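Local coordinates for hypothetical protein XAC2396 (Xanthomonas axonopodis pv. citri, PDB 2G3W) that is of unknown function but has a compact fold built around a variation of the PD-(D/E)XK nuclease motif, at residues Leu55-Gly60 with Pro67-Arg72. Residues are numbered along the deposited sequence; the frame is centred on the assembly and turned at random.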
loop_
_atom_site.group_PDB
_atom_site.type_symbol
_atom_site.label_atom_id
_atom_site.label_comp_id
_atom_site.label_asym_id
_atom_site.label_seq_id
_atom_site.Cartn_x
_atom_site.Cartn_y
_atom_site.Cartn_z
ATOM N N LEU A 55 -4.002 10.288 20.971
ATOM C CA LEU A 55 -3.336 9.000 20.993
ATOM C C LEU A 55 -2.694 8.834 22.363
ATOM O O LEU A 55 -2.042 9.763 22.871
ATOM C CB LEU A 55 -2.281 8.910 19.879
ATOM C CG LEU A 55 -1.639 7.540 19.579
ATOM C CD1 LEU A 55 -2.735 6.489 19.319
ATOM C CD2 LEU A 55 -0.748 7.619 18.369
ATOM N N GLU A 56 -2.895 7.662 22.966
ATOM C CA GLU A 56 -2.220 7.313 24.211
ATOM C C GLU A 56 -1.609 5.915 24.133
ATOM O O GLU A 56 -2.125 5.047 23.435
ATOM C CB GLU A 56 -3.183 7.388 25.398
ATOM C CG GLU A 56 -3.522 8.826 25.766
ATOM C CD GLU A 56 -4.774 8.956 26.589
ATOM O OE1 GLU A 56 -5.362 7.914 26.965
ATOM O OE2 GLU A 56 -5.169 10.121 26.850
ATOM N N PHE A 57 -0.515 5.716 24.861
ATOM C CA PHE A 57 0.016 4.366 25.093
ATOM C C PHE A 57 -0.918 3.602 26.021
ATOM O O PHE A 57 -1.379 4.150 27.026
ATOM C CB PHE A 57 1.441 4.439 25.682
ATOM C CG PHE A 57 2.447 5.107 24.751
ATOM C CD1 PHE A 57 2.830 4.492 23.564
ATOM C CD2 PHE A 57 2.999 6.357 25.062
ATOM C CE1 PHE A 57 3.748 5.102 22.683
ATOM C CE2 PHE A 57 3.921 6.978 24.192
ATOM C CZ PHE A 57 4.288 6.357 22.996
ATOM N N GLY A 58 -1.223 2.355 25.673
ATOM C CA GLY A 58 -1.976 1.468 26.555
ATOM C C GLY A 58 -0.966 0.663 27.356
ATOM O O GLY A 58 0.238 0.759 27.107
ATOM N N ARG A 59 -1.416 -0.123 28.325
ATOM C CA ARG A 59 -0.479 -1.078 28.934
ATOM C C ARG A 59 -0.724 -2.460 28.350
ATOM O O ARG A 59 -1.083 -3.408 29.069
ATOM C CB ARG A 59 -0.552 -1.101 30.459
ATOM C CG ARG A 59 -0.594 0.257 31.105
ATOM C CD ARG A 59 -2.034 0.658 31.381
ATOM N NE ARG A 59 -2.602 -0.060 32.522
ATOM C CZ ARG A 59 -3.858 0.081 32.939
ATOM N NH1 ARG A 59 -4.684 0.897 32.299
ATOM N NH2 ARG A 59 -4.296 -0.592 33.996
ATOM N N GLY A 60 -0.545 -2.563 27.035
ATOM C CA GLY A 60 -0.779 -3.805 26.325
ATOM C C GLY A 60 0.179 -4.927 26.691
ATOM O O GLY A 60 0.141 -5.993 26.070
ATOM N N PRO A 67 -4.568 -2.311 23.995
ATOM C CA PRO A 67 -3.604 -2.397 22.904
ATOM C C PRO A 67 -2.288 -1.744 23.323
ATOM O O PRO A 67 -2.195 -1.199 24.416
ATOM C CB PRO A 67 -4.265 -1.568 21.811
ATOM C CG PRO A 67 -5.016 -0.510 22.568
ATOM C CD PRO A 67 -5.538 -1.218 23.791
ATOM N N ASP A 68 -1.283 -1.770 22.457
ATOM C CA ASP A 68 -0.081 -0.975 22.732
ATOM C C ASP A 68 -0.307 0.507 22.601
ATOM O O ASP A 68 0.266 1.315 23.352
ATOM C CB ASP A 68 1.055 -1.452 21.848
ATOM C CG ASP A 68 1.381 -2.896 22.117
ATOM O OD1 ASP A 68 1.745 -3.235 23.268
ATOM O OD2 ASP A 68 1.242 -3.702 21.200
ATOM N N LEU A 69 -1.130 0.892 21.630
ATOM C CA LEU A 69 -1.556 2.314 21.580
ATOM C C LEU A 69 -3.013 2.397 21.227
ATOM O O LEU A 69 -3.537 1.510 20.551
ATOM C CB LEU A 69 -0.751 3.129 20.563
ATOM C CG LEU A 69 0.782 3.111 20.574
ATOM C CD1 LEU A 69 1.332 1.867 19.835
ATOM C CD2 LEU A 69 1.280 4.385 19.898
ATOM N N TRP A 70 -3.663 3.491 21.639
ATOM C CA TRP A 70 -5.052 3.743 21.234
ATOM C C TRP A 70 -5.497 5.189 21.346
ATOM O O TRP A 70 -4.959 5.956 22.160
ATOM C CB TRP A 70 -6.051 2.845 21.972
ATOM C CG TRP A 70 -5.989 2.809 23.490
ATOM C CD1 TRP A 70 -5.090 3.427 24.318
ATOM C CD2 TRP A 70 -6.859 2.050 24.334
ATOM N NE1 TRP A 70 -5.377 3.119 25.642
ATOM C CE2 TRP A 70 -6.450 2.262 25.669
ATOM C CE3 TRP A 70 -7.938 1.180 24.081
ATOM C CZ2 TRP A 70 -7.096 1.656 26.754
ATOM C CZ3 TRP A 70 -8.576 0.579 25.157
ATOM C CH2 TRP A 70 -8.156 0.831 26.481
ATOM N N ARG A 71 -6.432 5.535 20.470
ATOM C CA ARG A 71 -7.182 6.777 20.568
ATOM C C ARG A 71 -8.630 6.372 20.843
ATOM O O ARG A 71 -9.201 5.527 20.139
ATOM C CB ARG A 71 -7.065 7.586 19.286
ATOM C CG ARG A 71 -7.880 8.870 19.348
ATOM C CD ARG A 71 -7.693 9.718 18.117
ATOM N NE ARG A 71 -8.238 9.095 16.907
ATOM C CZ ARG A 71 -7.502 8.579 15.926
ATOM N NH1 ARG A 71 -6.172 8.598 15.994
ATOM N NH2 ARG A 71 -8.101 8.054 14.869
ATOM N N ARG A 72 -9.203 6.932 21.893
ATOM C CA ARG A 72 -10.573 6.607 22.253
ATOM C C ARG A 72 -11.470 7.838 22.123
ATOM O O ARG A 72 -11.037 8.951 22.421
ATOM C CB ARG A 72 -10.618 6.051 23.676
ATOM C CG ARG A 72 -9.962 4.684 23.818
ATOM C CD ARG A 72 -9.872 4.336 25.285
ATOM N NE ARG A 72 -8.653 4.910 25.853
ATOM C CZ ARG A 72 -8.337 4.902 27.141
ATOM N NH1 ARG A 72 -9.153 4.355 28.017
ATOM N NH2 ARG A 72 -7.192 5.439 27.542
HETATM O O HOH W 1 -6.708 6.569 24.497
HETATM O O HOH W 2 -3.928 3.950 27.859
HETATM O O HOH W 3 2.120 0.538 25.462
#
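Glu56 and Trp70 form a hydrogen-bonded antiparallel pair: Glu56 N donates to Trp70 O and Trp70 N to Glu56 O, both at 2.8 Å and nearly straight. Beyond them Gly58 N reaches Asp68 O at 2.9 Å from well above the carbonyl plane. Asp68 and Leu69 both face Ile82 of strand 78-84, a classic beta bulge. Gly58 and Gly60 suit this place, bringing their backbones close to Pro67 O, with Gly58 CA 3.4 Å from it. On the sheet face of Glu56 and Trp70, the indole is sandwiched between Pro67 CD and the guanidinium of Arg72, whose NE lies 3.5 Å above the ring centre. Arg72 bends at chi3 (-86°) to lie there, and its NH2 forms a salt bridge with Glu56 OE1 at 3.1 Å, in which the hydrogen bond is weak and bent (130°). One water joins Glu56 OE1, Trp70 O and Arg72 NE; another links Trp70 NE1 to Phe57 O. On the other face Phe57 CE1 packs against Leu69 CD2 at 3.8 Å, the two side chains lying side by side against Phe47 of helix 37-49. This hairpin edge thus joins an apolar face turned to the helix with a polar, hydrated one, whose ion pair is probably softened by solvent.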